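D-glyceraldehyde dehydrogenase (NADP(+)) (Thermoplasma acidophilum, PDB 5IZD) catalyses the NADP-dependent oxidation of D-glyceraldehyde to glycerate in the non-phosphorylated Entner-Doudoroff pathway and works as a homotetramer, a dimer of dimers. Local coordinates at residues I208-V213 / M234-A239; D47-A52 / Y139-A144. All blocks are in the same frame, centred on the assembly; numbering follows the deposited sequence.

How the contacts relate
Both contacts belong to the NADP-binding part of an aldehyde dehydrogenase subunit and are built round one mixed beta sheet. They come in series along the chain: contact 2 pairs helix 39-77 with strand 130-145, and contact 1 follows with helices 205-214 and 227-236. Their centres lie about 16 Å apart, on the same side of the chain's centre. They meet directly where Ile212 CG2 of helix 205-214 packs on Val143 CG1 of strand 130-145 at 3.6 Å. Helix 39-77, near residue 141, and helix 205-214, further along and holding residues of the NADP pocket, therefore pack on the same strand.

Contact 1: residues I208-V213 / M234-A239; sequences IGDYIV and MQKASA. With NAP (NADP nicotinamide-adenine-dinucleotide phosphate), chain I.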
ATOM      1  N   ILE A 208     -10.524  -6.228  38.936  1.00 43.01           N
ATOM      2  CA  ILE A 208      -9.678  -5.132  38.464  1.00 41.83           C
ATOM      3  C   ILE A 208      -9.832  -4.797  36.964  1.00 40.77           C
ATOM      4  O   ILE A 208      -9.255  -3.829  36.484  1.00 39.97           O
ATOM      5  CB  ILE A 208      -8.221  -5.439  38.772  1.00 41.66           C
ATOM      6  CG1 ILE A 208      -7.764  -6.698  38.037  1.00 41.16           C
ATOM      7  CG2 ILE A 208      -8.040  -5.627  40.279  1.00 42.95           C
ATOM      8  CD1 ILE A 208      -6.272  -6.921  38.121  1.00 41.52           C
ATOM      9  N   GLY A 209     -10.622  -5.585  36.242  1.00 39.99           N
ATOM     10  CA  GLY A 209     -10.785  -5.447  34.811  1.00 39.43           C
ATOM     11  C   GLY A 209     -11.361  -4.117  34.403  1.00 39.09           C
ATOM     12  O   GLY A 209     -10.783  -3.413  33.532  1.00 38.58           O
ATOM     13  N   ASP A 210     -12.470  -3.738  35.035  1.00 39.66           N
ATOM     14  CA  ASP A 210     -13.053  -2.400  34.780  1.00 40.17           C
ATOM     15  C   ASP A 210     -12.058  -1.316  35.056  1.00 40.39           C
ATOM     16  O   ASP A 210     -11.890  -0.403  34.252  1.00 40.01           O
ATOM     17  CB  ASP A 210     -14.296  -2.122  35.610  1.00 40.91           C
ATOM     18  CG  ASP A 210     -15.536  -2.855  35.086  1.00 40.76           C
ATOM     19  OD1 ASP A 210     -15.558  -3.432  33.967  1.00 41.02           O
ATOM     20  OD2 ASP A 210     -16.514  -2.844  35.806  1.00 41.13           O
ATOM     21  N   TYR A 211     -11.335  -1.461  36.150  1.00 40.84           N
ATOM     22  CA  TYR A 211     -10.416  -0.416  36.597  1.00 41.42           C
ATOM     23  C   TYR A 211      -9.271  -0.197  35.610  1.00 40.12           C
ATOM     24  O   TYR A 211      -8.925   0.960  35.293  1.00 39.61           O
ATOM     25  CB  TYR A 211      -9.914  -0.753  38.009  1.00 42.98           C
ATOM     26  CG  TYR A 211      -9.055   0.318  38.566  1.00 44.33           C
ATOM     27  CD1 TYR A 211      -9.625   1.477  39.146  1.00 45.50           C
ATOM     28  CD2 TYR A 211      -7.659   0.222  38.496  1.00 44.73           C
ATOM     29  CE1 TYR A 211      -8.818   2.510  39.644  1.00 46.13           C
ATOM     30  CE2 TYR A 211      -6.837   1.255  39.001  1.00 45.98           C
ATOM     31  CZ  TYR A 211      -7.416   2.398  39.571  1.00 46.26           C
ATOM     32  OH  TYR A 211      -6.592   3.407  40.042  1.00 45.61           O
ATOM     33  N   ILE A 212      -8.709  -1.301  35.118  1.00 39.34           N
ATOM     34  CA  ILE A 212      -7.624  -1.258  34.127  1.00 39.35           C
ATOM     35  C   ILE A 212      -8.119  -0.597  32.835  1.00 38.73           C
ATOM     36  O   ILE A 212      -7.469   0.286  32.276  1.00 37.90           O
ATOM     37  CB  ILE A 212      -7.061  -2.661  33.757  1.00 39.89           C
ATOM     38  CG1 ILE A 212      -6.546  -3.445  34.958  1.00 41.19           C
ATOM     39  CG2 ILE A 212      -5.823  -2.537  32.889  1.00 40.13           C
ATOM     40  CD1 ILE A 212      -6.411  -4.951  34.708  1.00 41.35           C
ATOM     41  N   VAL A 213      -9.279  -1.025  32.363  1.00 38.80           N
ATOM     42  CA  VAL A 213      -9.741  -0.553  31.062  1.00 38.57           C
ATOM     43  C   VAL A 213     -10.154   0.910  31.047  1.00 39.11           C
ATOM     44  O   VAL A 213      -9.903   1.572  30.062  1.00 39.24           O
ATOM     45  CB  VAL A 213     -10.841  -1.406  30.433  1.00 38.48           C
ATOM     46  CG1 VAL A 213     -10.413  -2.876  30.351  1.00 38.71           C
ATOM     47  CG2 VAL A 213     -12.140  -1.282  31.168  1.00 39.74           C
ATOM     48  N   MET A 234     -15.983  -2.158  25.947  1.00 33.38           N
ATOM     49  CA  MET A 234     -16.363  -1.069  25.098  1.00 33.74           C
ATOM     50  C   MET A 234     -17.118   0.004  25.851  1.00 34.01           C
ATOM     51  O   MET A 234     -16.876   1.193  25.631  1.00 34.00           O
ATOM     52  CB  MET A 234     -17.187  -1.590  23.887  1.00 33.92           C
ATOM     53  CG  MET A 234     -17.380  -0.607  22.782  1.00 34.21           C
ATOM     54  SD  MET A 234     -18.047  -1.426  21.297  1.00 34.77           S
ATOM     55  CE  MET A 234     -18.574   0.023  20.405  1.00 35.24           C
ATOM     56  N   GLN A 235     -18.048  -0.379  26.714  1.00 34.43           N
ATOM     57  CA  GLN A 235     -18.762   0.617  27.535  1.00 35.37           C
ATOM     58  C   GLN A 235     -17.818   1.415  28.462  1.00 35.46           C
ATOM     59  O   GLN A 235     -17.902   2.643  28.513  1.00 34.90           O
ATOM     60  CB  GLN A 235     -19.820  -0.053  28.390  1.00 36.74           C
ATOM     61  CG  GLN A 235     -20.998  -0.604  27.602  1.00 37.22           C
ATOM     62  CD  GLN A 235     -21.703  -1.691  28.402  1.00 38.83           C
ATOM     63  OE1 GLN A 235     -21.403  -1.886  29.567  1.00 38.76           O
ATOM     64  NE2 GLN A 235     -22.616  -2.422  27.759  1.00 39.32           N
ATOM     65  N   LYS A 236     -16.921   0.703  29.176  1.00 35.54           N
ATOM     66  CA  LYS A 236     -15.969   1.340  30.093  1.00 35.73           C
ATOM     67  C   LYS A 236     -14.939   2.220  29.395  1.00 34.91           C
ATOM     68  O   LYS A 236     -14.634   3.309  29.900  1.00 35.44           O
ATOM     69  CB  LYS A 236     -15.247   0.323  30.977  1.00 36.39           C
ATOM     70  CG  LYS A 236     -16.140  -0.505  31.856  1.00 37.51           C
ATOM     71  CD  LYS A 236     -17.077   0.350  32.674  1.00 38.88           C
ATOM     72  CE  LYS A 236     -17.744  -0.495  33.745  1.00 40.19           C
ATOM     73  NZ  LYS A 236     -18.851   0.302  34.337  1.00 41.34           N
ATOM     74  N   ALA A 237     -14.406   1.764  28.263  1.00 33.59           N
ATOM     75  CA  ALA A 237     -13.454   2.540  27.490  1.00 33.35           C
ATOM     76  C   ALA A 237     -14.054   3.787  26.825  1.00 33.24           C
ATOM     77  O   ALA A 237     -13.316   4.568  26.182  1.00 33.17           O
ATOM     78  CB  ALA A 237     -12.793   1.687  26.424  1.00 33.05           C
ATOM     79  N   SER A 238     -15.366   3.980  26.934  1.00 33.25           N
ATOM     80  CA  SER A 238     -15.944   5.270  26.578  1.00 33.44           C
ATOM     81  C   SER A 238     -15.313   6.398  27.422  1.00 33.98           C
ATOM     82  O   SER A 238     -15.220   7.504  26.962  1.00 33.65           O
ATOM     83  CB  SER A 238     -17.470   5.239  26.655  1.00 33.63           C
ATOM     84  OG  SER A 238     -17.971   5.395  27.974  1.00 34.34           O
ATOM     85  N   ALA A 239     -14.835   6.095  28.639  1.00 34.41           N
ATOM     86  CA  ALA A 239     -14.148   7.090  29.476  1.00 35.12           C
ATOM     87  C   ALA A 239     -12.835   7.661  28.916  1.00 34.79           C
ATOM     88  O   ALA A 239     -12.490   8.754  29.224  1.00 36.06           O
ATOM     89  CB  ALA A 239     -13.896   6.540  30.857  1.00 35.66           C
TER
HETATM   90  PA  NAP I 601     -13.619 -13.567  29.355  1.00 42.11           P
HETATM   91  O1A NAP I 601     -14.396 -13.307  30.607  1.00 46.04           O
HETATM   92  O2A NAP I 601     -14.027 -12.832  28.096  1.00 46.71           O
HETATM   93  O5B NAP I 601     -12.040 -13.294  29.673  1.00 38.53           O
HETATM   94  C5B NAP I 601     -11.098 -12.713  28.744  1.00 34.31           C
HETATM   95  C4B NAP I 601     -10.125 -11.772  29.480  1.00 32.31           C
HETATM   96  O4B NAP I 601     -10.826 -10.597  29.931  1.00 31.06           O
HETATM   97  C3B NAP I 601      -9.534 -12.400  30.758  1.00 32.09           C
HETATM   98  O3B NAP I 601      -8.189 -11.891  30.964  1.00 31.70           O
HETATM   99  C2B NAP I 601     -10.459 -11.901  31.834  1.00 32.28           C
HETATM  100  O2B NAP I 601      -9.924 -12.003  33.150  1.00 34.08           O
HETATM  101  C1B NAP I 601     -10.687 -10.485  31.379  1.00 30.88           C
HETATM  102  N9A NAP I 601     -11.861  -9.813  31.957  1.00 27.38           N
HETATM  103  C8A NAP I 601     -12.968 -10.365  32.523  1.00 26.94           C
HETATM  104  N7A NAP I 601     -13.813  -9.453  32.953  1.00 28.49           N
HETATM  105  C5A NAP I 601     -13.211  -8.239  32.604  1.00 28.35           C
HETATM  106  C6A NAP I 601     -13.604  -6.911  32.773  1.00 29.52           C
HETATM  107  N6A NAP I 601     -14.761  -6.558  33.345  1.00 31.70           N
HETATM  108  N1A NAP I 601     -12.784  -5.939  32.322  1.00 30.61           N
HETATM  109  C2A NAP I 601     -11.608  -6.283  31.765  1.00 28.96           C
HETATM  110  N3A NAP I 601     -11.148  -7.528  31.580  1.00 29.17           N
HETATM  111  C4A NAP I 601     -12.021  -8.463  32.019  1.00 27.12           C
HETATM  112  O3  NAP I 601     -13.676 -15.131  29.082  1.00 52.78           O
HETATM  113  PN  NAP I 601     -14.390 -16.314  29.908  1.00 70.41           P
HETATM  114  O1N NAP I 601     -13.747 -16.455  31.276  1.00 63.76           O
HETATM  115  O2N NAP I 601     -14.335 -17.590  29.104  1.00 67.93           O
HETATM  116  O5D NAP I 601     -15.858 -15.846  30.068  1.00 68.93           O
HETATM  117  P2B NAP I 601     -10.510 -13.185  34.156  1.00 28.93           P
HETATM  118  O1X NAP I 601      -9.802 -12.973  35.504  1.00 34.61           O
HETATM  119  O2X NAP I 601     -10.140 -14.479  33.604  1.00 27.51           O
HETATM  120  O3X NAP I 601     -11.983 -13.022  34.322  1.00 28.38           O
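The adenine end of the NADP site is where helix 205-214 meets helix 227-236, through Asp210, Val213 and Lys236. The carboxylate of Asp210 lies across the methylenes of Lys236: OD2 comes to 3.4 Å from Lys236 CE, and OD1 to 3.7 Å from Lys236 CG. The ammonium group stays further off, Lys236 NZ being 4.2 Å from Asp210 OD2, an attraction of opposite charges beyond salt-bridge range. The lysine bends at its second torsion (chi2 -52°), which leads its outer methylenes past the carboxylate. OD2 is instead in a salt bridge with Arg232, while OD1 accepts a nearly straight bond from the adenine amino group, NADP N6A, at 3.3 Å (N-H...O angle 171°). Replacing Asp210 by an alanine would probably leave N6A without this acceptor and Arg232 without its carboxylate. Val213 spans cofactor and helix with its two methyls: CG1 reaches adenine C2A at 3.9 Å, and CG2 packs on Lys236 CB at 3.5 Å. Gly209 lies against the adenine, its C atom 3.1 Å from N1A, where a side chain would clash with the ring. Ser238 OG is hydrogen-bonded to Gln235 NE2 of the second subunit, at the subunit interface. An adenine between two helices of a Rossmann-like domain is known from aldehyde dehydrogenases, and the pairing of helices 205-214 and 227-236 is consistent with it.

Contact 2: residues D47-A52 / Y139-A144; sequences DAAEDA and YGIVVA
Ile141 gives up more surface than any other residue where helix 39-77 lies over strand 130-145, and it meets two consecutive helix residues, Ala49 and Glu50. Both branches touch Ala49, and the longer one goes on to Glu50. The CG2 methyl sits 3.9 Å from Ala49 CB, and CG1 stands 4.1 Å from the same methyl. CD1 goes further, over the helix backbone, to 3.6 Å from Glu50 N and 3.7 Å from Glu50 CA. With CG1 opposite the carbonyl carbon (chi1 -54°) and the chain continuing extended (chi2 166°), the terminal methyl is carried to that backbone while CG2 stays beside Ala49. The small side chain of Ala49 is consistent with the close approach, the CA atoms of Ala49 and Ile141 lying 6.3 Å apart. Glu50 adds its CB, 3.8 Å from Ile141 CD1, after which its extended chain leads the carboxylate away to a salt bridge with Lys217. The contact between the two segments is thus apolar, without a hydrogen bond, and the carboxylates of Asp47 and Glu50 share Lys217. Ala49 also touches Asn199 of strand 198-200, and its carbonyl oxygen accepts a bond from the hydroxyl of Thr168. Strand 130-145 runs between the parallel strands 168-172 and 220-224, and helix 39-77 packs on its later part, beside Thr168 and Asn199 of strands 168-172 and 198-200.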
ATOM      1  N   ASP A  47       1.621   3.462  35.316  1.00 39.06           N
ATOM      2  CA  ASP A  47       2.680   4.500  35.539  1.00 40.26           C
ATOM      3  C   ASP A  47       4.093   4.115  35.073  1.00 39.47           C
ATOM      4  O   ASP A  47       4.745   4.915  34.405  1.00 38.90           O
ATOM      5  CB  ASP A  47       2.717   4.995  36.989  1.00 41.94           C
ATOM      6  CG  ASP A  47       1.470   5.809  37.368  1.00 43.22           C
ATOM      7  OD1 ASP A  47       0.589   6.131  36.534  1.00 44.47           O
ATOM      8  OD2 ASP A  47       1.313   6.121  38.534  1.00 45.79           O
ATOM      9  N   ALA A  48       4.527   2.899  35.350  1.00 38.94           N
ATOM     10  CA  ALA A  48       5.784   2.407  34.756  1.00 39.01           C
ATOM     11  C   ALA A  48       5.746   2.386  33.183  1.00 38.05           C
ATOM     12  O   ALA A  48       6.692   2.817  32.541  1.00 38.39           O
ATOM     13  CB  ALA A  48       6.134   1.042  35.288  1.00 39.10           C
ATOM     14  N   ALA A  49       4.661   1.897  32.594  1.00 37.24           N
ATOM     15  CA  ALA A  49       4.485   1.952  31.158  1.00 36.91           C
ATOM     16  C   ALA A  49       4.542   3.387  30.628  1.00 37.48           C
ATOM     17  O   ALA A  49       5.203   3.643  29.611  1.00 37.14           O
ATOM     18  CB  ALA A  49       3.179   1.267  30.761  1.00 36.21           C
ATOM     19  N   GLU A  50       3.881   4.331  31.295  1.00 38.87           N
ATOM     20  CA  GLU A  50       3.987   5.743  30.867  1.00 40.40           C
ATOM     21  C   GLU A  50       5.421   6.274  30.907  1.00 41.17           C
ATOM     22  O   GLU A  50       5.899   6.916  29.965  1.00 41.50           O
ATOM     23  CB  GLU A  50       3.119   6.656  31.718  1.00 41.91           C
ATOM     24  CG  GLU A  50       3.080   8.107  31.246  1.00 43.27           C
ATOM     25  CD  GLU A  50       2.165   8.971  32.109  1.00 44.94           C
ATOM     26  OE1 GLU A  50       2.264   8.888  33.327  1.00 47.03           O
ATOM     27  OE2 GLU A  50       1.310   9.725  31.595  1.00 46.28           O
ATOM     28  N   ASP A  51       6.097   6.041  32.010  1.00 41.98           N
ATOM     29  CA  ASP A  51       7.446   6.541  32.165  1.00 42.84           C
ATOM     30  C   ASP A  51       8.458   5.852  31.228  1.00 41.53           C
ATOM     31  O   ASP A  51       9.416   6.465  30.845  1.00 42.31           O
ATOM     32  CB  ASP A  51       7.895   6.456  33.641  1.00 45.38           C
ATOM     33  CG  ASP A  51       6.989   7.297  34.609  1.00 46.79           C
ATOM     34  OD1 ASP A  51       6.273   8.248  34.191  1.00 47.16           O
ATOM     35  OD2 ASP A  51       7.019   6.991  35.824  1.00 49.37           O
ATOM     36  N   ALA A  52       8.241   4.616  30.816  1.00 39.45           N
ATOM     37  CA  ALA A  52       9.139   3.980  29.875  1.00 38.34           C
ATOM     38  C   ALA A  52       8.850   4.367  28.389  1.00 37.13           C
ATOM     39  O   ALA A  52       9.661   4.074  27.536  1.00 36.79           O
ATOM     40  CB  ALA A  52       9.055   2.470  30.057  1.00 38.20           C
ATOM     41  N   TYR A 139       0.472   4.278  19.774  1.00 29.59           N
ATOM     42  CA  TYR A 139      -0.620   4.842  20.621  1.00 30.05           C
ATOM     43  C   TYR A 139      -0.117   5.214  21.985  1.00 30.65           C
ATOM     44  O   TYR A 139      -0.656   6.114  22.613  1.00 31.34           O
ATOM     45  CB  TYR A 139      -1.808   3.877  20.810  1.00 30.15           C
ATOM     46  CG  TYR A 139      -2.734   3.837  19.649  1.00 30.11           C
ATOM     47  CD1 TYR A 139      -2.440   3.082  18.543  1.00 30.12           C
ATOM     48  CD2 TYR A 139      -3.903   4.575  19.654  1.00 30.49           C
ATOM     49  CE1 TYR A 139      -3.282   3.069  17.455  1.00 30.48           C
ATOM     50  CE2 TYR A 139      -4.780   4.579  18.560  1.00 30.46           C
ATOM     51  CZ  TYR A 139      -4.444   3.851  17.454  1.00 30.37           C
ATOM     52  OH  TYR A 139      -5.270   3.793  16.383  1.00 31.06           O
ATOM     53  N   GLY A 140       0.879   4.506  22.490  1.00 30.81           N
ATOM     54  CA  GLY A 140       1.337   4.770  23.860  1.00 31.17           C
ATOM     55  C   GLY A 140       1.231   3.561  24.739  1.00 30.96           C
ATOM     56  O   GLY A 140       1.969   2.646  24.498  1.00 31.26           O
ATOM     57  N   ILE A 141       0.309   3.554  25.709  1.00 30.65           N
ATOM     58  CA  ILE A 141       0.109   2.422  26.605  1.00 30.95           C
ATOM     59  C   ILE A 141      -0.986   1.454  26.194  1.00 30.19           C
ATOM     60  O   ILE A 141      -2.158   1.836  26.125  1.00 30.67           O
ATOM     61  CB  ILE A 141      -0.186   2.869  28.057  1.00 31.43           C
ATOM     62  CG1 ILE A 141       0.925   3.817  28.499  1.00 31.96           C
ATOM     63  CG2 ILE A 141      -0.283   1.638  28.957  1.00 31.72           C
ATOM     64  CD1 ILE A 141       0.599   4.595  29.756  1.00 32.84           C
ATOM     65  N   VAL A 142      -0.571   0.229  25.895  1.00 29.54           N
ATOM     66  CA  VAL A 142      -1.442  -0.861  25.452  1.00 28.88           C
ATOM     67  C   VAL A 142      -1.758  -1.755  26.685  1.00 28.88           C
ATOM     68  O   VAL A 142      -0.835  -2.155  27.398  1.00 29.18           O
ATOM     69  CB  VAL A 142      -0.722  -1.710  24.355  1.00 28.64           C
ATOM     70  CG1 VAL A 142      -1.455  -2.996  24.054  1.00 28.31           C
ATOM     71  CG2 VAL A 142      -0.493  -0.909  23.092  1.00 28.56           C
ATOM     72  N   VAL A 143      -3.039  -2.030  26.904  1.00 28.33           N
ATOM     73  CA  VAL A 143      -3.495  -3.010  27.834  1.00 28.47           C
ATOM     74  C   VAL A 143      -3.912  -4.233  27.019  1.00 28.04           C
ATOM     75  O   VAL A 143      -4.704  -4.137  25.990  1.00 27.41           O
ATOM     76  CB  VAL A 143      -4.667  -2.500  28.690  1.00 28.67           C
ATOM     77  CG1 VAL A 143      -5.292  -3.647  29.466  1.00 28.96           C
ATOM     78  CG2 VAL A 143      -4.219  -1.404  29.640  1.00 29.10           C
ATOM     79  N   ALA A 144      -3.326  -5.355  27.401  1.00 28.07           N
ATOM     80  CA  ALA A 144      -3.544  -6.632  26.737  1.00 28.02           C
ATOM     81  C   ALA A 144      -4.242  -7.593  27.683  1.00 28.44           C
ATOM     82  O   ALA A 144      -3.746  -7.841  28.793  1.00 28.66           O
ATOM     83  CB  ALA A 144      -2.247  -7.230  26.266  1.00 28.11           C
TER